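PDB 5W5P: tail fiber protein from Acinetobacter phage AM24, which probably binds, and may cleave, the capsular polysaccharide of the Acinetobacter host as a trimeric tailspike with a parallel beta-helix body. Local coordinates for residues Ala449-Asp454 and Thr606-Asn611; Ile476-Ile481 and Thr576-Lys581; Leu480-Ala485 and Thr533-Ala538; Ala491-Met496 and Ser518-Gly523. All blocks are in the same frame, centred on the assembly; numbering follows the deposited sequence.

Contact 1. Residues Ala449-Asp454 and Thr606-Asn611; sequences ARVTFD and TIYSLN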
# COMPACT_ATOMS: atom_id res chain seq x y z
N ALA A 449 -23.76 -1.84 14.15
CA ALA A 449 -25.04 -1.92 14.84
C ALA A 449 -25.39 -0.62 15.55
O ALA A 449 -26.28 -0.61 16.40
CB ALA A 449 -25.05 -3.09 15.83
N ARG A 450 -24.70 0.47 15.21
CA ARG A 450 -24.97 1.79 15.78
C ARG A 450 -24.78 1.81 17.30
O ARG A 450 -25.47 2.54 18.01
CB ARG A 450 -26.37 2.29 15.40
CG ARG A 450 -26.53 2.57 13.91
CD ARG A 450 -27.98 2.46 13.48
NE ARG A 450 -28.11 2.37 12.03
CZ ARG A 450 -28.81 3.21 11.28
NH1 ARG A 450 -29.46 4.22 11.83
NH2 ARG A 450 -28.86 3.04 9.97
N VAL A 451 -23.85 0.99 17.79
CA VAL A 451 -23.48 0.96 19.20
C VAL A 451 -22.19 1.73 19.38
O VAL A 451 -21.22 1.51 18.63
CB VAL A 451 -23.34 -0.49 19.70
CG1 VAL A 451 -22.81 -0.51 21.13
CG2 VAL A 451 -24.67 -1.23 19.61
N THR A 452 -22.16 2.65 20.35
CA THR A 452 -20.98 3.46 20.62
C THR A 452 -20.68 3.45 22.11
O THR A 452 -21.58 3.37 22.95
CB THR A 452 -21.17 4.91 20.12
OG1 THR A 452 -20.01 5.70 20.46
CG2 THR A 452 -22.41 5.55 20.74
N PHE A 453 -19.39 3.53 22.43
CA PHE A 453 -18.91 3.45 23.80
C PHE A 453 -18.36 4.80 24.25
O PHE A 453 -17.77 5.54 23.46
CB PHE A 453 -17.84 2.37 23.95
CG PHE A 453 -18.38 0.98 23.87
CD1 PHE A 453 -18.73 0.43 22.65
CD2 PHE A 453 -18.54 0.22 25.02
CE1 PHE A 453 -19.23 -0.85 22.57
CE2 PHE A 453 -19.04 -1.07 24.95
CZ PHE A 453 -19.39 -1.61 23.72
N ASP A 454 -18.57 5.11 25.53
CA ASP A 454 -18.07 6.34 26.12
C ASP A 454 -17.55 6.02 27.51
O ASP A 454 -17.78 4.95 28.06
CB ASP A 454 -19.14 7.42 26.18
CG ASP A 454 -18.59 8.81 25.92
OD1 ASP A 454 -17.44 9.08 26.35
OD2 ASP A 454 -19.29 9.62 25.30
N THR A 606 -22.30 2.06 27.42
CA THR A 606 -22.60 1.34 26.18
C THR A 606 -23.87 1.96 25.62
O THR A 606 -24.97 1.68 26.11
CB THR A 606 -22.79 -0.16 26.45
OG1 THR A 606 -21.64 -0.70 27.13
CG2 THR A 606 -23.00 -0.93 25.15
N ILE A 607 -23.74 2.79 24.59
CA ILE A 607 -24.87 3.55 24.04
C ILE A 607 -25.44 2.83 22.83
O ILE A 607 -24.70 2.49 21.89
CB ILE A 607 -24.45 4.99 23.68
CG1 ILE A 607 -23.94 5.73 24.92
CG2 ILE A 607 -25.61 5.74 23.03
CD1 ILE A 607 -22.82 6.71 24.63
N TYR A 608 -26.74 2.60 22.84
CA TYR A 608 -27.46 2.00 21.71
C TYR A 608 -28.15 3.13 20.96
O TYR A 608 -29.19 3.64 21.41
CB TYR A 608 -28.44 0.94 22.20
CG TYR A 608 -27.83 -0.05 23.16
CD1 TYR A 608 -27.12 -1.16 22.70
CD2 TYR A 608 -27.93 0.13 24.53
CE1 TYR A 608 -26.55 -2.06 23.57
CE2 TYR A 608 -27.36 -0.76 25.42
CZ TYR A 608 -26.67 -1.86 24.94
OH TYR A 608 -26.10 -2.74 25.83
N SER A 609 -27.59 3.52 19.82
CA SER A 609 -28.03 4.73 19.14
C SER A 609 -29.24 4.53 18.23
O SER A 609 -29.84 5.52 17.82
CB SER A 609 -26.88 5.32 18.32
OG SER A 609 -25.66 5.23 19.01
N LEU A 610 -29.60 3.29 17.92
CA LEU A 610 -30.71 3.04 17.00
C LEU A 610 -31.97 3.73 17.50
O LEU A 610 -32.42 3.48 18.62
CB LEU A 610 -30.95 1.54 16.85
CG LEU A 610 -31.94 1.14 15.76
CD1 LEU A 610 -31.51 1.67 14.41
CD2 LEU A 610 -32.10 -0.37 15.71
N ASN A 611 -32.52 4.61 16.68
CA ASN A 611 -33.78 5.28 16.98
C ASN A 611 -34.56 5.42 15.68
O ASN A 611 -34.31 4.69 14.71
CB ASN A 611 -33.53 6.63 17.69
CG ASN A 611 -32.63 7.56 16.89
OD1 ASN A 611 -32.50 7.44 15.67
ND2 ASN A 611 -32.02 8.52 17.58
O HOH W 1 -28.24 0.54 18.55
O HOH W 2 -30.55 5.25 14.25
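R450 and S609 meet where two antiparallel strands run out into loops. The backbone O of R450 accepts from S609 N at 3.0 Å. S609 OG lies 2.9 Å from R450 O, but its proton has a second acceptor in reach, V616 O. The same hydroxyl also takes a bond from G618 N. Further along, T452 and I607 form a hydrogen-bonded pair: T452 N reaches I607 O at 3.0 Å, and I607 N reaches T452 O at 2.8 Å. V451 CA adds a CA-H...O contact to I607 O. One water links A449 O to L610 N. Another joins R450 NH1 to N611 N, while R450 NH2 bonds L395 O of the third subunit.

Strands 451-461 and 598-608 are neighbours at one side of a five-stranded antiparallel sheet in the C-terminal domain, beyond the beta-helix. Strand 451-461 is one of its two outermost strands within the chain. The third subunit lies against it: its R438 forms a salt bridge with D454, and its K444 N bonds T452 OG1.

Side-chain packing splits between the two faces. On one, V451 CG2 touches Y608 CD1 (3.9 Å), and F453 CZ lies 3.9 Å from T606 CG2. On the other, T452 CG2 meets I607 CB at 3.6 Å. T452 OG1 stands anti to the backbone N (chi1 177°), which turns the methyl to I607. In the loops beside the strands, R450 CD touches L610 CD1.

Contact 2. Residues Ile476-Ile481 and Thr576-Lys581; sequences IDTNLI and TKYLLK
T576 O is gripped twice by T478. The hydroxyl OG1 of T478 donates to T576 O at 2.8 Å, in the carbonyl plane and on a lone pair. The backbone N of T478 donates to T576 O at 3.2 Å from well above that plane. With chi1 at 68°, T478 OG1 sits between its own backbone N and carbonyl carbon, so N and OG1 can reach the same oxygen.

D477 OD1 is a second shared acceptor. T576 OG1 donates to the syn lone pair of D477 OD1 at 2.9 Å. N479 N meets D477 OD1 from above the carboxylate plane, at 3.1 Å, and closes an Asx turn. These two bonds should limit rotation of the carboxylate. D477 OD2 takes a proton from a water, which also donates to T576 OG1. The extended K577 chain runs past the carboxylate, with K577 CG 3.2 Å from D477 OD2. Its NZ is not in contact with the carboxylate and has a long, weak ion pair with E475.

Next to this polar end the strands pair in the usual way. I476 N donates to Y578 O, and Y578 N donates to I476 O at 2.8 Å. Apolar groups cover the face of I476 and Y578: I476 CG1 meets Y578 CB at 3.7 Å, and I476 CG2 meets L580 CD1 at 4.1 Å, the two side chains crossing at about a right angle. T478 CG2 touches the ring edge of Y578, whose hydroxyl is held by R573.

The whole is an antiparallel strand pair, 470-477 with 577-582, in which strand 470-477 ends in an Asx turn leading into the short helix 479-483.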
# COMPACT_ATOMS: atom_id res chain seq x y z
N ILE A 476 -24.16 12.59 33.97
CA ILE A 476 -24.23 12.55 32.51
C ILE A 476 -24.82 13.87 32.04
O ILE A 476 -25.50 14.58 32.78
CB ILE A 476 -25.05 11.35 32.00
CG1 ILE A 476 -26.52 11.51 32.39
CG2 ILE A 476 -24.48 10.04 32.55
CD1 ILE A 476 -27.38 10.33 32.00
N ASP A 477 -24.57 14.20 30.77
CA ASP A 477 -25.04 15.45 30.19
C ASP A 477 -25.78 15.18 28.89
O ASP A 477 -25.43 14.27 28.13
CB ASP A 477 -23.88 16.42 29.93
CG ASP A 477 -24.30 17.87 30.03
OD1 ASP A 477 -25.47 18.18 29.71
OD2 ASP A 477 -23.47 18.71 30.42
N THR A 478 -26.82 15.98 28.65
CA THR A 478 -27.64 15.88 27.45
C THR A 478 -27.52 17.10 26.55
O THR A 478 -28.25 17.22 25.56
CB THR A 478 -29.11 15.66 27.82
OG1 THR A 478 -29.63 16.84 28.45
CG2 THR A 478 -29.25 14.48 28.78
N ASN A 479 -26.60 18.02 26.88
CA ASN A 479 -26.55 19.30 26.18
C ASN A 479 -26.22 19.13 24.70
O ASN A 479 -26.71 19.89 23.86
CB ASN A 479 -25.52 20.22 26.85
CG ASN A 479 -24.09 19.71 26.71
OD1 ASN A 479 -23.82 18.52 26.89
ND2 ASN A 479 -23.17 20.61 26.36
N LEU A 480 -25.40 18.14 24.36
CA LEU A 480 -25.07 17.90 22.96
C LEU A 480 -26.19 17.16 22.23
O LEU A 480 -26.34 17.32 21.02
CB LEU A 480 -23.75 17.14 22.86
CG LEU A 480 -22.59 17.91 23.51
CD1 LEU A 480 -21.28 17.18 23.35
CD2 LEU A 480 -22.49 19.33 22.95
N ILE A 481 -26.98 16.35 22.95
CA ILE A 481 -28.18 15.77 22.35
C ILE A 481 -29.14 16.88 21.93
O ILE A 481 -29.66 16.88 20.81
CB ILE A 481 -28.86 14.80 23.33
CG1 ILE A 481 -27.91 13.65 23.69
CG2 ILE A 481 -30.13 14.24 22.72
CD1 ILE A 481 -28.55 12.64 24.63
N THR A 576 -28.82 20.80 32.02
CA THR A 576 -28.98 19.71 31.07
C THR A 576 -28.39 18.40 31.60
O THR A 576 -28.52 17.37 30.93
CB THR A 576 -28.33 20.06 29.73
OG1 THR A 576 -27.01 20.58 29.96
CG2 THR A 576 -29.16 21.10 28.99
N LYS A 577 -27.76 18.42 32.76
CA LYS A 577 -27.09 17.25 33.30
C LYS A 577 -28.04 16.43 34.17
O LYS A 577 -29.10 16.90 34.61
CB LYS A 577 -25.86 17.65 34.12
CG LYS A 577 -24.85 18.47 33.34
CD LYS A 577 -23.70 18.93 34.22
CE LYS A 577 -22.78 19.88 33.45
NZ LYS A 577 -21.88 20.63 34.37
N TYR A 578 -27.65 15.18 34.41
CA TYR A 578 -28.36 14.29 35.32
C TYR A 578 -27.36 13.74 36.32
O TYR A 578 -26.34 13.17 35.94
CB TYR A 578 -29.05 13.16 34.55
CG TYR A 578 -30.41 13.55 34.01
CD1 TYR A 578 -30.53 14.17 32.77
CD2 TYR A 578 -31.57 13.31 34.74
CE1 TYR A 578 -31.76 14.54 32.27
CE2 TYR A 578 -32.81 13.67 34.24
CZ TYR A 578 -32.90 14.29 33.01
OH TYR A 578 -34.12 14.66 32.49
N LEU A 579 -27.65 13.94 37.61
CA LEU A 579 -26.83 13.41 38.68
C LEU A 579 -27.41 12.08 39.13
O LEU A 579 -28.56 12.02 39.58
CB LEU A 579 -26.76 14.38 39.86
CG LEU A 579 -26.57 15.88 39.58
CD1 LEU A 579 -26.55 16.65 40.89
CD2 LEU A 579 -25.29 16.13 38.79
N LEU A 580 -26.64 11.01 38.99
CA LEU A 580 -27.05 9.69 39.48
C LEU A 580 -26.54 9.52 40.91
O LEU A 580 -25.38 9.82 41.20
CB LEU A 580 -26.51 8.59 38.57
CG LEU A 580 -27.10 8.54 37.16
CD1 LEU A 580 -26.26 9.36 36.19
CD2 LEU A 580 -27.24 7.11 36.67
N LYS A 581 -27.42 9.05 41.79
CA LYS A 581 -27.11 8.98 43.21
C LYS A 581 -27.56 7.64 43.79
O LYS A 581 -28.56 7.06 43.36
CB LYS A 581 -27.79 10.11 44.00
CG LYS A 581 -27.82 11.45 43.29
CD LYS A 581 -28.69 12.42 44.06
CE LYS A 581 -28.65 13.81 43.45
NZ LYS A 581 -29.36 14.77 44.33
O HOH W 3 -24.09 21.30 30.72

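Contact 3. Residues Leu480-Ala485 and Thr533-Ala538; sequences LISNLA and TDVYVA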
# COMPACT_ATOMS: atom_id res chain seq x y z
N LEU A 480 -25.40 18.14 24.36
CA LEU A 480 -25.07 17.90 22.96
C LEU A 480 -26.19 17.16 22.23
O LEU A 480 -26.34 17.32 21.02
CB LEU A 480 -23.75 17.14 22.86
CG LEU A 480 -22.59 17.91 23.51
CD1 LEU A 480 -21.28 17.18 23.35
CD2 LEU A 480 -22.49 19.33 22.95
N ILE A 481 -26.98 16.35 22.95
CA ILE A 481 -28.18 15.77 22.35
C ILE A 481 -29.14 16.88 21.93
O ILE A 481 -29.66 16.88 20.81
CB ILE A 481 -28.86 14.80 23.33
CG1 ILE A 481 -27.91 13.65 23.69
CG2 ILE A 481 -30.13 14.24 22.72
CD1 ILE A 481 -28.55 12.64 24.63
N SER A 482 -29.38 17.84 22.82
CA SER A 482 -30.24 18.97 22.50
C SER A 482 -29.68 19.83 21.37
O SER A 482 -30.46 20.50 20.67
CB SER A 482 -30.46 19.85 23.73
OG SER A 482 -31.03 19.09 24.79
N ASN A 483 -28.36 19.81 21.16
CA ASN A 483 -27.76 20.63 20.12
C ASN A 483 -28.00 20.08 18.72
O ASN A 483 -27.89 20.83 17.74
CB ASN A 483 -26.25 20.75 20.36
CG ASN A 483 -25.89 22.03 21.09
OD1 ASN A 483 -25.13 22.85 20.58
ND2 ASN A 483 -26.44 22.21 22.29
N LEU A 484 -28.34 18.79 18.59
CA LEU A 484 -28.59 18.21 17.28
C LEU A 484 -29.76 18.91 16.59
O LEU A 484 -30.73 19.33 17.23
CB LEU A 484 -28.88 16.71 17.40
CG LEU A 484 -27.77 15.89 18.06
CD1 LEU A 484 -28.16 14.42 18.13
CD2 LEU A 484 -26.46 16.08 17.32
N ALA A 485 -29.67 19.02 15.26
CA ALA A 485 -30.67 19.78 14.52
C ALA A 485 -31.99 19.02 14.43
O ALA A 485 -33.06 19.60 14.64
CB ALA A 485 -30.14 20.12 13.13
N THR A 533 -36.15 21.66 22.87
CA THR A 533 -34.89 20.96 22.65
C THR A 533 -34.49 20.09 23.83
O THR A 533 -33.62 19.23 23.68
CB THR A 533 -33.76 21.96 22.38
OG1 THR A 533 -33.58 22.80 23.52
CG2 THR A 533 -34.08 22.81 21.16
N ASP A 534 -35.09 20.30 25.00
CA ASP A 534 -34.75 19.49 26.17
C ASP A 534 -35.08 18.03 25.92
O ASP A 534 -36.11 17.70 25.32
CB ASP A 534 -35.51 19.99 27.41
CG ASP A 534 -35.23 21.45 27.73
OD1 ASP A 534 -34.18 21.97 27.30
OD2 ASP A 534 -36.05 22.07 28.43
N VAL A 535 -34.20 17.14 26.37
CA VAL A 535 -34.43 15.71 26.31
C VAL A 535 -34.31 15.15 27.73
O VAL A 535 -33.47 15.61 28.51
CB VAL A 535 -33.45 15.00 25.35
CG1 VAL A 535 -33.82 15.31 23.91
CG2 VAL A 535 -32.02 15.39 25.66
N TYR A 536 -35.14 14.17 28.04
CA TYR A 536 -35.28 13.69 29.40
C TYR A 536 -34.74 12.27 29.53
O TYR A 536 -34.73 11.50 28.57
CB TYR A 536 -36.75 13.75 29.84
CG TYR A 536 -37.40 15.06 29.46
CD1 TYR A 536 -37.20 16.20 30.23
CD2 TYR A 536 -38.21 15.16 28.33
CE1 TYR A 536 -37.79 17.41 29.90
CE2 TYR A 536 -38.80 16.37 27.99
CZ TYR A 536 -38.58 17.49 28.77
OH TYR A 536 -39.16 18.70 28.44
N VAL A 537 -34.28 11.95 30.74
CA VAL A 537 -33.64 10.67 31.04
C VAL A 537 -34.41 9.98 32.15
O VAL A 537 -34.80 10.61 33.14
CB VAL A 537 -32.16 10.85 31.44
CG1 VAL A 537 -31.57 9.54 31.94
CG2 VAL A 537 -31.35 11.41 30.28
N ALA A 538 -34.63 8.68 31.99
CA ALA A 538 -35.10 7.81 33.06
C ALA A 538 -34.06 6.71 33.27
O ALA A 538 -33.62 6.07 32.31
CB ALA A 538 -36.46 7.19 32.73
O HOH W 4 -31.75 18.39 27.41
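I481 and S482 both point their side chains at the 533-535 part of the chain, where a loop leads into strand 535-546: I481 to V535 and S482 to T533. The short, weakly bonded helix 479-483 thus packs on an outermost strand, within the chain, of the five-stranded antiparallel sheet in the C-terminal domain.

The I481 and V535 side chains approach at a slant, branch against branch. I481 CG2 meets V535 CG2 at 3.7 Å and V535 CG1 at 4.0 Å. This I481 branch lies opposite its backbone N, beside the carbonyl carbon, and from there meets the valine. V521, on the neighbouring strand, touches both residues, and R490 and Q619 also pack on I481. This is the buried part of the contact.

S482 lies nearer the surface. S482 CB approaches T533 CB at 4.1 Å, while OG turns to the backbone. S482 OG also passes V535 CG2 at 3.9 Å, and it has a weak, competing bond to T478 O.

A water donates to S482 OG at 2.8 Å and accepts from V535 N at 2.9 Å. S482 OG itself donates to T533 O at 2.8 Å, coming from above the carbonyl plane, 45° out of it.

Contact 4. Residues Ala491-Met496 and Ser518-Gly523; sequences ACTADM and SLVVQG
C492 and V521, then A494 and L519, form hydrogen-bonded pairs of two antiparallel strands whose axes approach to 4.8 Å at an angle of 158°. V521 N to C492 O is 2.8 Å, L519 N to A494 O 2.9 Å and C492 N to V521 O 3.2 Å; A494 N to L519 O is weak.

On the face of C492, A494, L519 and V521 the packing is apolar. C492 SG meets V521 CG2 at 4.0 Å. The selenomethionine M496 crosses L519 at a slant, M496 SE to L519 CD1 3.8 Å. I476 packs on both of these residues from the second sheet.

The two strands, 492-503 and 509-523, are the arms of a beta hairpin in the middle of the five-stranded C-terminal sheet. Strand 598-608 flanks one arm and strand 535-546 the other.

The opposite face, with T493, D495, S518 and V520, turns to the second subunit. T493 CG2 touches V520 CB at 4.1 Å, and its OG1 bonds N497 of the second subunit. D495 OD2 accepts from Y608 OH, and OD1 forms a salt bridge with K516 of the second subunit. A water lies between D495 OD1 and S518 OG. Near the open end of the hairpin, A491 CB sits 3.4 Å from Q522 OE1.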
# COMPACT_ATOMS: atom_id res chain seq x y z
N ALA A 491 -32.98 10.90 20.38
CA ALA A 491 -33.28 9.83 21.32
C ALA A 491 -32.27 8.69 21.22
O ALA A 491 -31.70 8.42 20.16
CB ALA A 491 -34.69 9.28 21.08
N CYS A 492 -32.05 8.02 22.35
CA CYS A 492 -31.15 6.87 22.42
C CYS A 492 -31.37 6.17 23.75
O CYS A 492 -32.06 6.68 24.64
CB CYS A 492 -29.69 7.29 22.26
SG CYS A 492 -29.09 8.44 23.52
N THR A 493 -30.80 4.98 23.86
CA THR A 493 -30.74 4.24 25.11
C THR A 493 -29.29 3.84 25.36
O THR A 493 -28.45 3.91 24.46
CB THR A 493 -31.64 3.00 25.09
OG1 THR A 493 -31.31 2.17 23.97
CG2 THR A 493 -33.10 3.42 25.00
N ALA A 494 -29.00 3.44 26.59
CA ALA A 494 -27.62 3.21 26.99
C ALA A 494 -27.57 2.43 28.29
O ALA A 494 -28.51 2.44 29.09
CB ALA A 494 -26.86 4.54 27.14
N ASP A 495 -26.44 1.75 28.49
CA ASP A 495 -26.08 1.11 29.74
C ASP A 495 -24.96 1.90 30.41
O ASP A 495 -24.19 2.61 29.75
CB ASP A 495 -25.62 -0.34 29.52
CG ASP A 495 -26.73 -1.23 29.00
OD1 ASP A 495 -27.92 -0.85 29.10
OD2 ASP A 495 -26.41 -2.32 28.48
N MSE A 496 -24.86 1.76 31.73
CA MSE A 496 -23.81 2.42 32.50
C MSE A 496 -23.11 1.44 33.44
O MSE A 496 -23.76 0.77 34.24
CB MSE A 496 -24.38 3.58 33.30
CG MSE A 496 -24.64 4.85 32.51
SE MSE A 496 -25.31 6.28 33.67
CE MSE A 496 -23.61 6.99 34.31
N SER A 518 -29.46 1.36 33.48
CA SER A 518 -30.04 1.42 32.15
C SER A 518 -30.78 2.75 31.98
O SER A 518 -31.44 3.22 32.92
CB SER A 518 -30.99 0.24 31.91
OG SER A 518 -31.21 0.02 30.53
N LEU A 519 -30.66 3.35 30.80
CA LEU A 519 -31.20 4.68 30.53
C LEU A 519 -32.04 4.68 29.26
O LEU A 519 -31.79 3.90 28.33
CB LEU A 519 -30.10 5.73 30.35
CG LEU A 519 -28.97 5.80 31.37
CD1 LEU A 519 -27.93 6.80 30.92
CD2 LEU A 519 -29.54 6.20 32.70
N VAL A 520 -33.00 5.59 29.21
CA VAL A 520 -33.71 5.94 27.98
C VAL A 520 -33.74 7.46 27.89
O VAL A 520 -34.02 8.14 28.88
CB VAL A 520 -35.13 5.34 27.94
CG1 VAL A 520 -35.88 5.63 29.24
CG2 VAL A 520 -35.90 5.85 26.73
N VAL A 521 -33.43 8.00 26.71
CA VAL A 521 -33.40 9.44 26.47
C VAL A 521 -34.41 9.76 25.37
O VAL A 521 -34.35 9.16 24.29
CB VAL A 521 -31.99 9.92 26.08
CG1 VAL A 521 -31.88 11.44 26.18
CG2 VAL A 521 -30.93 9.25 26.94
N GLN A 522 -35.31 10.70 25.64
CA GLN A 522 -36.33 11.06 24.66
C GLN A 522 -36.86 12.46 24.95
O GLN A 522 -37.13 12.80 26.10
CB GLN A 522 -37.49 10.05 24.67
CG GLN A 522 -38.69 10.43 23.80
CD GLN A 522 -38.45 10.21 22.30
OE1 GLN A 522 -38.01 9.13 21.88
NE2 GLN A 522 -38.74 11.22 21.50
N GLY A 523 -37.02 13.24 23.89
CA GLY A 523 -37.60 14.57 23.95
C GLY A 523 -38.75 14.70 22.97
O GLY A 523 -39.47 13.74 22.69
O HOH W 5 -30.41 0.14 28.04

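How the contacts relate
All four contacts belong to the C-terminal domain. Contacts 1, 2 and 4 are buried; contact 3 is partly buried and reaches the surface at T533. Contacts 1 and 4 are neighbours in one sheet, joined by Y608 N to T493 O and by N611 ND2 to A491 O. Contact 3 reaches the other edge of that sheet, and contact 2 lies in the second sheet. Contacts 2 and 3 share helix 479-483. Contacts 2 and 4 meet through apolar groups, I476 against M496 and L519. Partners on other subunits add charged and polar side-chain bonds around contacts 1 and 4. Contact 2 instead concentrates its polar bonds at a turn within the chain.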